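Local coordinates for protein DsvD (Desulfovibrio vulgaris, PDB 1UCR) that may play an essential role in dissimilatory sulfite reduction and carries a winged-helix motif that possibly binds B- and Z-DNA, at residues Lys7-Leu12 with Tyr63-Ala68. Residues are numbered along the deposited sequence; the frame is centred on the assembly and turned at random.
Sequences KVVDFL and YGLKGA
Leu65 O accepts a hydrogen bond from Ala68 N at 2.9 Å, closing a type II turn just where Leu65, the last residue of strand 60-65, meets Leu12 and Val9 of helix 3-12. In this winged-helix motif, the hairpin of strands 52-57 and 60-65 probably forms the wing, and the first helix packs on its return strand. The short segment axes approach to 8.7 Å at 76°, so the helix runs steeply across the strand. Apolar side chains make the joint, chiefly Leu12 and Leu65. In both, CG is anti to the carbonyl carbon (chi1 -67° and -73°), and the two side chains slide past one another in opposite directions. With CG beside the backbone N, Leu65 CD1 lies against the base of its partner, 3.7 Å from Leu12 CB and 3.8 Å from Leu12 C. Val9 makes a looser touch one helical turn earlier, its CG1 lying 4.3 Å from Leu65 CD2. Leu52 on strand 52-57 touches both leucines, and Phe27 of helix 24-30 also packs on Leu12, placing the pair in the core; Gly67 of the second subunit packs on Leu65. Third in the turn, Gly67 has a positive phi, where a side chain would jam against the preceding carbonyl O; it occupies the N-cap position of helix 68-74, its N hydrogen-bonded to Glu53 OE2. Leu12 CD1 lies beside Leu65 CG and over the strand backbone, 4.1 Å from Leu65 N and 4.2 Å from Gly64 CA.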
loop_
_atom_site.group_PDB
_atom_site.type_symbol
_atom_site.label_atom_id
_atom_site.label_comp_id
_atom_site.label_asym_id
_atom_site.label_seq_id
_atom_site.Cartn_x
_atom_site.Cartn_y
_atom_site.Cartn_z
ATOM N N LYS B 7 -5.241 -12.105 -3.082
ATOM C CA LYS B 7 -4.782 -12.404 -4.456
ATOM C C LYS B 7 -4.570 -11.138 -5.264
ATOM O O LYS B 7 -3.630 -11.051 -6.072
ATOM C CB LYS B 7 -5.817 -13.321 -5.136
ATOM C CG LYS B 7 -5.769 -14.774 -4.586
ATOM C CD LYS B 7 -6.741 -15.705 -5.334
ATOM C CE LYS B 7 -6.632 -17.108 -4.738
ATOM N NZ LYS B 7 -7.502 -18.091 -5.402
ATOM N N VAL B 8 -5.428 -10.119 -5.076
ATOM C CA VAL B 8 -5.174 -8.805 -5.724
ATOM C C VAL B 8 -3.844 -8.236 -5.246
ATOM O O VAL B 8 -3.016 -7.791 -6.063
ATOM C CB VAL B 8 -6.330 -7.867 -5.406
ATOM C CG1 VAL B 8 -6.053 -6.425 -5.812
ATOM C CG2 VAL B 8 -7.617 -8.372 -6.067
ATOM N N VAL B 9 -3.682 -8.161 -3.903
ATOM C CA VAL B 9 -2.458 -7.579 -3.372
ATOM C C VAL B 9 -1.226 -8.345 -3.882
ATOM O O VAL B 9 -0.203 -7.756 -4.281
ATOM C CB VAL B 9 -2.490 -7.569 -1.851
ATOM C CG1 VAL B 9 -1.178 -7.146 -1.216
ATOM C CG2 VAL B 9 -3.593 -6.605 -1.402
ATOM N N ASP B 10 -1.312 -9.699 -3.848
ATOM C CA ASP B 10 -0.133 -10.481 -4.270
ATOM C C ASP B 10 0.205 -10.245 -5.743
ATOM O O ASP B 10 1.381 -10.177 -6.113
ATOM C CB ASP B 10 -0.372 -11.978 -4.096
ATOM C CG ASP B 10 -0.431 -12.424 -2.619
ATOM O OD1 ASP B 10 -0.115 -11.601 -1.734
ATOM O OD2 ASP B 10 -0.829 -13.571 -2.387
ATOM N N PHE B 11 -0.792 -10.116 -6.611
ATOM C CA PHE B 11 -0.495 -9.822 -7.997
ATOM C C PHE B 11 0.247 -8.503 -8.130
ATOM O O PHE B 11 1.254 -8.364 -8.825
ATOM C CB PHE B 11 -1.839 -9.818 -8.804
ATOM C CG PHE B 11 -1.541 -9.269 -10.219
ATOM C CD1 PHE B 11 -0.887 -10.089 -11.145
ATOM C CD2 PHE B 11 -1.880 -8.000 -10.579
ATOM C CE1 PHE B 11 -0.616 -9.593 -12.428
ATOM C CE2 PHE B 11 -1.620 -7.466 -11.854
ATOM C CZ PHE B 11 -0.937 -8.301 -12.746
ATOM N N LEU B 12 -0.260 -7.452 -7.452
ATOM C CA LEU B 12 0.282 -6.113 -7.561
ATOM C C LEU B 12 1.665 -6.007 -6.923
ATOM O O LEU B 12 2.496 -5.260 -7.440
ATOM C CB LEU B 12 -0.673 -5.113 -6.923
ATOM C CG LEU B 12 -2.003 -4.946 -7.657
ATOM C CD1 LEU B 12 -2.907 -4.010 -6.830
ATOM C CD2 LEU B 12 -1.796 -4.367 -9.056
ATOM N N TYR B 63 -6.317 0.807 -10.748
ATOM C CA TYR B 63 -6.043 0.552 -9.355
ATOM C C TYR B 63 -4.588 0.179 -9.221
ATOM O O TYR B 63 -4.063 -0.548 -10.082
ATOM C CB TYR B 63 -6.876 -0.599 -8.781
ATOM C CG TYR B 63 -8.383 -0.392 -8.888
ATOM C CD1 TYR B 63 -9.052 -0.608 -10.109
ATOM C CD2 TYR B 63 -9.122 0.052 -7.775
ATOM C CE1 TYR B 63 -10.414 -0.402 -10.192
ATOM C CE2 TYR B 63 -10.509 0.242 -7.881
ATOM C CZ TYR B 63 -11.124 0.008 -9.102
ATOM O OH TYR B 63 -12.491 0.191 -9.250
ATOM N N GLY B 64 -3.954 0.564 -8.137
ATOM C CA GLY B 64 -2.621 0.098 -7.769
ATOM C C GLY B 64 -2.442 0.165 -6.269
ATOM O O GLY B 64 -3.301 0.664 -5.549
ATOM N N LEU B 65 -1.319 -0.407 -5.786
ATOM C CA LEU B 65 -1.088 -0.339 -4.351
ATOM C C LEU B 65 -0.847 1.090 -3.863
ATOM O O LEU B 65 -0.258 1.911 -4.561
ATOM C CB LEU B 65 0.182 -1.198 -4.028
ATOM C CG LEU B 65 -0.106 -2.693 -4.132
ATOM C CD1 LEU B 65 1.210 -3.477 -4.181
ATOM C CD2 LEU B 65 -1.001 -3.253 -3.003
ATOM N N LYS B 66 -1.339 1.421 -2.654
ATOM C CA LYS B 66 -1.198 2.773 -2.111
ATOM C C LYS B 66 0.239 3.205 -2.144
ATOM O O LYS B 66 1.114 2.467 -1.655
ATOM C CB LYS B 66 -1.689 2.739 -0.663
ATOM C CG LYS B 66 -1.819 4.103 -0.034
ATOM C CD LYS B 66 -3.008 4.858 -0.651
ATOM C CE LYS B 66 -3.344 6.124 0.152
ATOM N NZ LYS B 66 -4.362 6.892 -0.667
ATOM N N GLY B 67 0.472 4.381 -2.664
ATOM C CA GLY B 67 1.830 4.926 -2.757
ATOM C C GLY B 67 2.480 4.679 -4.093
ATOM O O GLY B 67 3.475 5.358 -4.427
ATOM N N ALA B 68 1.997 3.753 -4.922
ATOM C CA ALA B 68 2.671 3.436 -6.178
ATOM C C ALA B 68 2.714 4.610 -7.120
ATOM O O ALA B 68 3.764 4.760 -7.822
ATOM C CB ALA B 68 1.969 2.254 -6.858
#